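Local coordinates for protein Ras-3 from Cryphonectria parasitica (Cryphonectria parasitica, PDB 4KU4) that belongs to the Ras family of small G proteins, of the P-loop clan, and holds guanosine-5'-diphosphate in its pocket, at residues Val32-His37 against Asn181-Phe186; Phe89-Asp94 against Val140-Asn145; Thr96-Phe101 against Arg153-Leu158. One frame throughout, in Å; residues are numbered along the deposited sequence. Where two conformers were deposited one is given.

Interaction 1 (Val32-His37 against Asn181-Phe186)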
loop_
_atom_site.group_PDB
_atom_site.type_symbol
_atom_site.label_atom_id
_atom_site.label_comp_id
_atom_site.label_asym_id
_atom_site.label_seq_id
_atom_site.Cartn_x
_atom_site.Cartn_y
_atom_site.Cartn_z
ATOM N N VAL A 32 3.117 9.488 5.114
ATOM C CA VAL A 32 3.827 10.666 5.615
ATOM C C VAL A 32 5.327 10.368 5.732
ATOM O O VAL A 32 6.174 11.194 5.394
ATOM C CB VAL A 32 3.226 11.101 6.982
ATOM C CG1 VAL A 32 4.106 12.116 7.665
ATOM C CG2 VAL A 32 1.818 11.644 6.788
ATOM N N ASN A 33 5.651 9.162 6.172
ATOM C CA ASN A 33 7.042 8.715 6.198
ATOM C C ASN A 33 7.652 8.654 4.801
ATOM O O ASN A 33 8.702 9.244 4.554
ATOM C CB ASN A 33 7.174 7.369 6.923
ATOM C CG ASN A 33 8.623 6.910 7.045
ATOM O OD1 ASN A 33 9.136 6.163 6.195
ATOM N ND2 ASN A 33 9.291 7.352 8.105
ATOM N N LEU A 34 6.984 7.951 3.885
ATOM C CA LEU A 34 7.460 7.811 2.529
ATOM C C LEU A 34 7.745 9.155 1.869
ATOM O O LEU A 34 8.766 9.314 1.218
ATOM C CB LEU A 34 6.454 7.046 1.684
ATOM C CG LEU A 34 6.797 6.977 0.202
ATOM C CD1 LEU A 34 7.906 5.946 -0.032
ATOM C CD2 LEU A 34 5.550 6.636 -0.585
ATOM N N THR A 35 6.826 10.108 2.036
ATOM C CA THR A 35 6.909 11.381 1.332
ATOM C C THR A 35 7.757 12.434 2.038
ATOM O O THR A 35 7.921 13.530 1.519
ATOM C CB THR A 35 5.516 11.952 1.032
ATOM O OG1 THR A 35 4.837 12.207 2.265
ATOM C CG2 THR A 35 4.715 10.978 0.189
ATOM N N LYS A 36 8.305 12.096 3.200
ATOM C CA LYS A 36 9.216 12.994 3.908
ATOM C C LYS A 36 8.507 14.290 4.288
ATOM O O LYS A 36 9.080 15.379 4.218
ATOM C CB LYS A 36 10.468 13.269 3.063
ATOM C CG LYS A 36 11.163 12.011 2.524
ATOM C CD LYS A 36 12.229 11.503 3.492
ATOM C CE LYS A 36 12.757 10.136 3.064
ATOM N NZ LYS A 36 13.216 10.155 1.639
ATOM N N HIS A 37 7.249 14.158 4.698
ATOM C CA HIS A 37 6.416 15.291 5.099
ATOM C C HIS A 37 7.050 15.970 6.320
ATOM O O HIS A 37 7.736 15.311 7.102
ATOM C CB HIS A 37 5.010 14.770 5.433
ATOM C CG HIS A 37 3.954 15.834 5.500
ATOM N ND1 HIS A 37 3.797 16.661 6.590
ATOM C CD2 HIS A 37 2.994 16.186 4.618
ATOM C CE1 HIS A 37 2.792 17.486 6.370
ATOM N NE2 HIS A 37 2.276 17.211 5.187
ATOM N N ASN A 181 11.806 -0.412 5.669
ATOM C CA ASN A 181 11.243 -1.025 4.473
ATOM C C ASN A 181 10.109 -0.233 3.832
ATOM O O ASN A 181 9.429 -0.751 2.949
ATOM C CB ASN A 181 10.754 -2.455 4.752
ATOM C CG ASN A 181 11.853 -3.374 5.265
ATOM O OD1 ASN A 181 13.021 -3.204 4.936
ATOM N ND2 ASN A 181 11.471 -4.376 6.062
ATOM N N VAL A 182 9.895 0.999 4.273
ATOM C CA VAL A 182 8.797 1.780 3.715
ATOM C C VAL A 182 8.973 2.013 2.201
ATOM O O VAL A 182 8.050 1.759 1.422
ATOM C CB VAL A 182 8.578 3.117 4.459
ATOM C CG1 VAL A 182 7.484 3.921 3.759
ATOM C CG2 VAL A 182 8.181 2.862 5.907
ATOM N N GLU A 183 10.139 2.492 1.762
ATOM C CA GLU A 183 10.321 2.698 0.321
ATOM C C GLU A 183 10.172 1.393 -0.477
ATOM O O GLU A 183 9.559 1.376 -1.543
ATOM C CB GLU A 183 11.664 3.387 -0.006
ATOM C CG GLU A 183 11.685 4.864 0.327
ATOM C CD GLU A 183 12.963 5.549 -0.123
ATOM O OE1 GLU A 183 13.879 4.860 -0.629
ATOM O OE2 GLU A 183 13.046 6.782 0.049
ATOM N N GLU A 184 10.736 0.300 0.032
ATOM C CA GLU A 184 10.620 -0.984 -0.649
ATOM C C GLU A 184 9.154 -1.343 -0.880
ATOM O O GLU A 184 8.783 -1.834 -1.939
ATOM C CB GLU A 184 11.315 -2.083 0.154
ATOM C CG GLU A 184 12.836 -2.058 0.014
ATOM C CD GLU A 184 13.528 -0.964 0.815
ATOM O OE1 GLU A 184 12.883 -0.197 1.571
ATOM O OE2 GLU A 184 14.761 -0.866 0.671
ATOM N N ALA A 185 8.317 -1.072 0.112
ATOM C CA ALA A 185 6.909 -1.431 0.018
ATOM C C ALA A 185 6.214 -0.667 -1.109
ATOM O O ALA A 185 5.603 -1.278 -1.985
ATOM C CB ALA A 185 6.229 -1.176 1.321
ATOM N N PHE A 186 6.295 0.663 -1.079
ATOM C CA PHE A 186 5.665 1.484 -2.111
ATOM C C PHE A 186 6.261 1.254 -3.497
ATOM O O PHE A 186 5.529 1.175 -4.485
ATOM C CB PHE A 186 5.768 2.978 -1.777
ATOM C CG PHE A 186 4.819 3.433 -0.706
ATOM C CD1 PHE A 186 3.532 3.836 -1.033
ATOM C CD2 PHE A 186 5.217 3.495 0.624
ATOM C CE1 PHE A 186 2.656 4.264 -0.066
ATOM C CE2 PHE A 186 4.333 3.934 1.599
ATOM C CZ PHE A 186 3.048 4.314 1.248
HETATM O O HOH W 1 15.123 7.921 0.877
#
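L34 and E183 are the nearest CA pair, 6.3 Å apart, where the last turn of one helix meets the first turn of another. L34 bridges the gap. Its CG stands opposite the backbone N (chi1 174°), which places the isobutyl group between V182, E183 and F186. CD2 comes down over the centre of the F186 ring, 3.3 Å from the centroid and only 14° off the ring normal, a tight CH-pi contact. CD1 rests against the aliphatic CG of E183 at 3.9 Å, and L34 CB meets CG1 of V182 at the same distance. N33 adds to this packing, its OD1 lying 3.4 Å from V182 CG2. In the Ras fold these are the helix that follows the P-loop and the C-terminal helix, lying on one side of the central sheet; L34 and F186 both also touch I66 of strand 60-67, so bulky apolar residues suit them. Toward the surface the contact turns polar. K36, just past the helix, has positive phi, and the bonds K36 N to N33 O and H37 N to V32 O make a Schellman motif. From there its long, bent chain carries NZ to 3.7 Å from E183 OE2, a long salt bridge reinforced by a water that bonds to both. The stronger partner of E183 OE2 is R53, whose NH2 also donates to L34 O.

Interaction 2 (Phe89-Asp94 against Val140-Asn145); sequences FVIVFD and VVLVGN. With GDP (guanosine-5'-diphosphate), chain C.
F93 lays its ring against the backbone of G144, whose CA sits 3.5 Å above the ring plane, displaced toward the rim, in a CH-pi contact. The ring reaches it because chi1 of F93 is 73°, with CG lodged between the backbone N and the carbonyl carbon; glycine, with no side chain, lets the ring lie directly on its CA. On the same face I91 slants across V140, CD1 to CG1 at 3.7 Å, and helix 98-118 packs over I91 and F93. On the other face valines V90, V92, V141 and V143 pack together, with D94 and N145 at the C-terminal end. V90 and V141 stand side by side, while V90 CG1 meets V143 CG2 at 3.5 Å, beneath helix 182-196. Beneath these side chains the strands run parallel, 4.7 Å apart at their axes, and exchange five backbone bonds; the straightest, F93 N to V143 O, spans 2.9 Å at 177°. N145 leans its CB on V92 CG1 (3.9 Å) and brings ND2 to 3.0 Å from N7 of guanosine-5'-diphosphate. Its OD1 accepts from T174 OG1 and A176 N, and ND2 bonds to V25 O. D94 bonds to T96 OG1 through OD1 and makes a salt bridge with K146 through OD2. Two parallel strands joined by a beta-alpha-beta crossover, ending in the NKxD motif that N145 opens and D148 completes at the nucleotide, are a hallmark of the Ras fold.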
loop_
_atom_site.group_PDB
_atom_site.type_symbol
_atom_site.label_atom_id
_atom_site.label_comp_id
_atom_site.label_asym_id
_atom_site.label_seq_id
_atom_site.Cartn_x
_atom_site.Cartn_y
_atom_site.Cartn_z
ATOM N N PHE A 89 -1.868 -0.403 -5.748
ATOM C CA PHE A 89 -2.468 -0.491 -4.431
ATOM C C PHE A 89 -1.559 -1.011 -3.334
ATOM O O PHE A 89 -0.840 -1.995 -3.504
ATOM C CB PHE A 89 -3.735 -1.351 -4.500
ATOM C CG PHE A 89 -4.790 -0.778 -5.396
ATOM C CD1 PHE A 89 -5.742 0.095 -4.891
ATOM C CD2 PHE A 89 -4.804 -1.075 -6.748
ATOM C CE1 PHE A 89 -6.709 0.648 -5.709
ATOM C CE2 PHE A 89 -5.773 -0.528 -7.578
ATOM C CZ PHE A 89 -6.723 0.345 -7.051
ATOM N N VAL A 90 -1.617 -0.330 -2.201
ATOM C CA VAL A 90 -0.921 -0.751 -1.010
ATOM C C VAL A 90 -1.988 -1.058 0.028
ATOM O O VAL A 90 -2.674 -0.153 0.510
ATOM C CB VAL A 90 0.001 0.357 -0.508
ATOM C CG1 VAL A 90 0.721 -0.083 0.768
ATOM C CG2 VAL A 90 1.009 0.750 -1.608
ATOM N N ILE A 91 -2.150 -2.343 0.345
ATOM C CA ILE A 91 -3.148 -2.776 1.309
ATOM C C ILE A 91 -2.455 -3.104 2.622
ATOM O O ILE A 91 -1.674 -4.046 2.701
ATOM C CB ILE A 91 -3.942 -3.956 0.746
ATOM C CG1 ILE A 91 -4.474 -3.566 -0.635
ATOM C CG2 ILE A 91 -5.057 -4.380 1.715
ATOM C CD1 ILE A 91 -5.425 -4.605 -1.227
ATOM N N VAL A 92 -2.723 -2.282 3.632
ATOM C CA VAL A 92 -1.990 -2.331 4.891
ATOM C C VAL A 92 -2.749 -3.070 5.999
ATOM O O VAL A 92 -3.961 -2.887 6.192
ATOM C CB VAL A 92 -1.674 -0.898 5.377
ATOM C CG1 VAL A 92 -0.740 -0.930 6.581
ATOM C CG2 VAL A 92 -1.060 -0.089 4.250
ATOM N N PHE A 93 -2.024 -3.904 6.735
ATOM C CA PHE A 93 -2.555 -4.479 7.968
ATOM C C PHE A 93 -1.531 -4.278 9.088
ATOM O O PHE A 93 -0.402 -3.848 8.827
ATOM C CB PHE A 93 -2.951 -5.947 7.785
ATOM C CG PHE A 93 -1.802 -6.892 7.670
ATOM C CD1 PHE A 93 -1.309 -7.543 8.798
ATOM C CD2 PHE A 93 -1.257 -7.194 6.428
ATOM C CE1 PHE A 93 -0.256 -8.447 8.699
ATOM C CE2 PHE A 93 -0.211 -8.101 6.317
ATOM C CZ PHE A 93 0.287 -8.733 7.459
ATOM N N ASP A 94 -1.964 -4.528 10.323
ATOM C CA ASP A 94 -1.184 -4.270 11.530
ATOM C C ASP A 94 -0.799 -5.648 12.012
ATOM O O ASP A 94 -1.677 -6.471 12.262
ATOM C CB ASP A 94 -2.097 -3.550 12.542
ATOM C CG ASP A 94 -1.435 -3.298 13.894
ATOM O OD1 ASP A 94 -0.398 -3.902 14.221
ATOM O OD2 ASP A 94 -1.983 -2.471 14.641
ATOM N N VAL A 140 -0.666 -4.994 -6.678
ATOM C CA VAL A 140 -1.034 -4.815 -5.288
ATOM C C VAL A 140 0.106 -5.280 -4.400
ATOM O O VAL A 140 0.776 -6.265 -4.705
ATOM C CB VAL A 140 -2.286 -5.651 -4.928
ATOM C CG1 VAL A 140 -2.632 -5.482 -3.474
ATOM C CG2 VAL A 140 -3.454 -5.252 -5.816
ATOM N N VAL A 141 0.329 -4.575 -3.304
ATOM C CA VAL A 141 1.252 -5.081 -2.291
ATOM C C VAL A 141 0.548 -5.125 -0.944
ATOM O O VAL A 141 -0.099 -4.157 -0.535
ATOM C CB VAL A 141 2.599 -4.286 -2.216
ATOM C CG1 VAL A 141 2.371 -2.808 -1.944
ATOM C CG2 VAL A 141 3.540 -4.908 -1.157
ATOM N N LEU A 142 0.634 -6.273 -0.277
ATOM C CA LEU A 142 0.142 -6.386 1.086
ATOM C C LEU A 142 1.260 -5.991 2.022
ATOM O O LEU A 142 2.360 -6.535 1.934
ATOM C CB LEU A 142 -0.264 -7.817 1.401
ATOM C CG LEU A 142 -1.507 -8.432 0.773
ATOM C CD1 LEU A 142 -1.420 -9.913 1.054
ATOM C CD2 LEU A 142 -2.798 -7.838 1.354
ATOM N N VAL A 143 0.970 -5.066 2.928
ATOM C CA VAL A 143 1.983 -4.542 3.832
ATOM C C VAL A 143 1.675 -4.912 5.272
ATOM O O VAL A 143 0.617 -4.579 5.792
ATOM C CB VAL A 143 2.104 -3.008 3.712
ATOM C CG1 VAL A 143 2.980 -2.432 4.828
ATOM C CG2 VAL A 143 2.639 -2.609 2.343
ATOM N N GLY A 144 2.589 -5.621 5.914
ATOM C CA GLY A 144 2.443 -5.923 7.335
ATOM C C GLY A 144 3.169 -4.849 8.124
ATOM O O GLY A 144 4.385 -4.914 8.272
ATOM N N ASN A 145 2.420 -3.868 8.633
ATOM C CA ASN A 145 3.021 -2.710 9.293
ATOM C C ASN A 145 3.121 -2.911 10.798
ATOM O O ASN A 145 2.502 -3.822 11.349
ATOM C CB ASN A 145 2.225 -1.442 8.983
ATOM C CG ASN A 145 2.940 -0.173 9.449
ATOM O OD1 ASN A 145 4.148 -0.023 9.255
ATOM N ND2 ASN A 145 2.188 0.754 10.041
HETATM P PB GDP C . -4.319 4.688 9.876
HETATM O O1B GDP C . -4.040 5.887 9.000
HETATM O O2B GDP C . -4.227 3.416 9.038
HETATM O O3B GDP C . -5.687 4.804 10.517
HETATM O O3A GDP C . -3.179 4.620 11.024
HETATM P PA GDP C . -2.256 5.843 11.580
HETATM O O1A GDP C . -1.157 6.218 10.609
HETATM O O2A GDP C . -3.069 7.051 11.977
HETATM O "O5'" GDP C . -1.566 5.173 12.861
HETATM C "C5'" GDP C . -2.401 4.686 13.915
HETATM C "C4'" GDP C . -1.526 4.513 15.145
HETATM O "O4'" GDP C . -0.541 3.554 14.821
HETATM C "C3'" GDP C . -0.785 5.778 15.532
HETATM O "O3'" GDP C . -0.728 5.880 16.967
HETATM C "C2'" GDP C . 0.606 5.552 14.990
HETATM O "O2'" GDP C . 1.596 6.235 15.757
HETATM C "C1'" GDP C . 0.746 4.048 15.119
HETATM N N9 GDP C . 1.659 3.457 14.120
HETATM C C8 GDP C . 1.551 3.530 12.779
HETATM N N7 GDP C . 2.555 2.842 12.186
HETATM C C5 GDP C . 3.310 2.310 13.163
HETATM C C6 GDP C . 4.521 1.480 13.242
HETATM O O6 GDP C . 5.089 1.095 12.207
HETATM N N1 GDP C . 4.980 1.143 14.455
HETATM C C2 GDP C . 4.398 1.541 15.587
HETATM N N2 GDP C . 4.952 1.154 16.762
HETATM N N3 GDP C . 3.282 2.311 15.596
HETATM C C4 GDP C . 2.717 2.716 14.434
#

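Interaction 3 (Thr96-Phe101 against Arg153-Leu158)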
loop_
_atom_site.group_PDB
_atom_site.type_symbol
_atom_site.label_atom_id
_atom_site.label_comp_id
_atom_site.label_asym_id
_atom_site.label_seq_id
_atom_site.Cartn_x
_atom_site.Cartn_y
_atom_site.Cartn_z
ATOM N N THR A 96 0.164 -6.694 14.637
ATOM C CA THR A 96 -0.288 -6.955 15.995
ATOM C C THR A 96 -1.789 -7.172 16.118
ATOM O O THR A 96 -2.274 -7.374 17.227
ATOM C CB THR A 96 0.090 -5.820 16.982
ATOM O OG1 THR A 96 -0.768 -4.688 16.772
ATOM C CG2 THR A 96 1.547 -5.419 16.849
ATOM N N ARG A 97 -2.522 -7.114 15.003
ATOM C CA ARG A 97 -3.984 -7.236 15.020
ATOM C C ARG A 97 -4.498 -8.148 13.913
ATOM O O ARG A 97 -4.654 -7.739 12.756
ATOM C CB ARG A 97 -4.663 -5.873 14.880
ATOM C CG ARG A 97 -4.833 -5.092 16.164
ATOM C CD ARG A 97 -6.128 -4.274 16.103
ATOM N NE ARG A 97 -6.176 -3.333 14.977
ATOM C CZ ARG A 97 -7.037 -3.400 13.959
ATOM N NH1 ARG A 97 -7.941 -4.374 13.894
ATOM N NH2 ARG A 97 -6.999 -2.483 12.999
ATOM N N ARG A 98 -4.803 -9.382 14.276
ATOM C CA ARG A 98 -5.194 -10.360 13.279
ATOM C C ARG A 98 -6.459 -9.956 12.515
ATOM O O ARG A 98 -6.596 -10.277 11.344
ATOM C CB ARG A 98 -5.364 -11.729 13.933
ATOM C CG ARG A 98 -6.004 -12.743 13.029
ATOM C CD ARG A 98 -5.846 -14.122 13.596
ATOM N NE ARG A 98 -4.444 -14.499 13.695
ATOM C CZ ARG A 98 -3.756 -15.010 12.689
ATOM N NH1 ARG A 98 -4.347 -15.189 11.512
ATOM N NH2 ARG A 98 -2.480 -15.335 12.856
ATOM N N SER A 99 -7.383 -9.252 13.164
ATOM C CA SER A 99 -8.576 -8.793 12.463
ATOM C C SER A 99 -8.224 -7.921 11.256
ATOM O O SER A 99 -8.888 -7.988 10.239
ATOM C CB SER A 99 -9.517 -8.034 13.407
ATOM O OG SER A 99 -8.816 -7.055 14.145
ATOM N N SER A 100 -7.188 -7.094 11.382
ATOM C CA SER A 100 -6.779 -6.206 10.291
ATOM C C SER A 100 -6.228 -7.005 9.111
ATOM O O SER A 100 -6.361 -6.610 7.950
ATOM C CB SER A 100 -5.745 -5.169 10.761
ATOM O OG SER A 100 -4.471 -5.769 10.927
ATOM N N PHE A 101 -5.617 -8.136 9.420
ATOM C CA PHE A 101 -5.046 -9.001 8.391
ATOM C C PHE A 101 -6.188 -9.647 7.626
ATOM O O PHE A 101 -6.131 -9.816 6.410
ATOM C CB PHE A 101 -4.129 -10.031 9.066
ATOM C CG PHE A 101 -3.521 -11.037 8.142
ATOM C CD1 PHE A 101 -2.704 -10.645 7.090
ATOM C CD2 PHE A 101 -3.725 -12.388 8.356
ATOM C CE1 PHE A 101 -2.109 -11.587 6.251
ATOM C CE2 PHE A 101 -3.148 -13.331 7.525
ATOM C CZ PHE A 101 -2.324 -12.929 6.477
ATOM N N ARG A 153 3.265 -9.388 18.095
ATOM C CA ARG A 153 2.629 -9.690 16.823
ATOM C C ARG A 153 1.609 -10.831 16.970
ATOM O O ARG A 153 1.783 -11.737 17.783
ATOM C CB ARG A 153 3.644 -9.873 15.677
ATOM C CG ARG A 153 4.476 -11.129 15.697
ATOM C CD ARG A 153 4.973 -11.472 14.283
ATOM N NE ARG A 153 6.054 -10.613 13.780
ATOM C CZ ARG A 153 6.110 -10.132 12.537
ATOM N NH1 ARG A 153 7.151 -9.383 12.144
ATOM N NH2 ARG A 153 5.130 -10.396 11.679
ATOM N N GLU A 154 0.522 -10.732 16.216
ATOM C CA GLU A 154 -0.506 -11.769 16.180
ATOM C C GLU A 154 -0.489 -12.480 14.840
ATOM O O GLU A 154 -1.082 -13.545 14.701
ATOM C CB GLU A 154 -1.891 -11.157 16.391
ATOM C CG GLU A 154 -2.144 -10.605 17.798
ATOM C CD GLU A 154 -3.580 -10.119 17.983
ATOM O OE1 GLU A 154 -3.961 -9.824 19.136
ATOM O OE2 GLU A 154 -4.331 -10.037 16.988
ATOM N N VAL A 155 0.162 -11.867 13.850
ATOM C CA VAL A 155 0.270 -12.442 12.515
ATOM C C VAL A 155 1.744 -12.667 12.165
ATOM O O VAL A 155 2.547 -11.740 12.229
ATOM C CB VAL A 155 -0.352 -11.516 11.443
ATOM C CG1 VAL A 155 -0.289 -12.170 10.086
ATOM C CG2 VAL A 155 -1.798 -11.180 11.781
ATOM N N GLY A 156 2.097 -13.897 11.809
ATOM C CA GLY A 156 3.477 -14.251 11.511
ATOM C C GLY A 156 3.948 -13.823 10.132
ATOM O O GLY A 156 3.146 -13.604 9.234
ATOM N N THR A 157 5.259 -13.709 9.961
ATOM C CA THR A 157 5.818 -13.268 8.688
ATOM C C THR A 157 5.559 -14.288 7.583
ATOM O O THR A 157 5.194 -13.926 6.464
ATOM C CB THR A 157 7.331 -12.984 8.797
ATOM O OG1 THR A 157 7.572 -11.986 9.802
ATOM C CG2 THR A 157 7.874 -12.494 7.470
ATOM N N LEU A 158 5.736 -15.563 7.907
ATOM C CA LEU A 158 5.506 -16.631 6.933
ATOM C C LEU A 158 4.038 -16.679 6.518
ATOM O O LEU A 158 3.740 -16.978 5.367
ATOM C CB LEU A 158 5.958 -17.999 7.452
ATOM C CG LEU A 158 7.441 -18.361 7.641
ATOM C CD1 LEU A 158 8.336 -17.674 6.606
ATOM C CD2 LEU A 158 7.903 -18.044 9.047
HETATM O O HOH W 2 -2.950 -14.916 15.920
HETATM O O HOH W 3 -7.434 -9.074 16.224
#
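E154 turns its carboxylate to the backbone of R98: OE2 accepts from R98 N at 2.8 Å with a nearly straight N-H...O angle of 168°. The amide belongs to the first turn of helix 98-118, just after R97 at the N-cap position, where a negative group probably also gains from the helix dipole. Both segments are loops leading into helices of the Ras fold, one leaving strand 88-94 and the other approaching helix 157-167. R98 also binds E154 through its side chain. Its CG lies opposite the backbone N and a bend at chi3 swings the guanidinium back, so that NH2 gives a 2.9 Å bond to E154 O. This bond is less straight, and the oxygen stands 31° out of the guanidinium plane. A water in that plane bonds to R98 NE and donates to the same carbonyl oxygen. The charge of R98 has a further partner in E159, to which NH1 makes a salt bridge. Within its own turn S100 donates OG to R97 O, 2.7 Å away, a bond that suits a small hydroxyl residue at the start of a helix. In the other segment R153 gives NH2 to V155 O at 3.0 Å. Its NH1 pairs with E173, and backbone bonds from E154 and V155 to V95 hold the loop alongside the strand end. The T96 backbone runs beside the E154 side chain, T96 O lying 3.3 Å from E154 CG. Inward, contact becomes apolar and V155 packs its two methyls against helix 98-118. Its CG2 touches F101 CB and R98 CA, both at 3.8 Å. The other methyl, CG1, stands over the centre of the F101 ring, 3.8 Å from the centroid and 9° off the normal.

In the fold
From the N terminus, helix 27-35 comes first, and its partner arrives only with helix 182-196; interaction 1 therefore closes a long loop that contains both other contacts. Within it, strand 88-94 opens interaction 2 and leads directly into helix 98-118, which opens interaction 3. Strand 140-145 then completes interaction 2 before residues 153-158 complete interaction 3, so these two cross. They also touch, F93 CZ lying 3.6 Å from F101 CD1. On the other face of the sheet F186 CD1 approaches V90 CG2 at 4.0 Å, joining interactions 1 and 2. The central strands thus separate interactions 1 and 3, whose nearest atoms are about 9 Å apart.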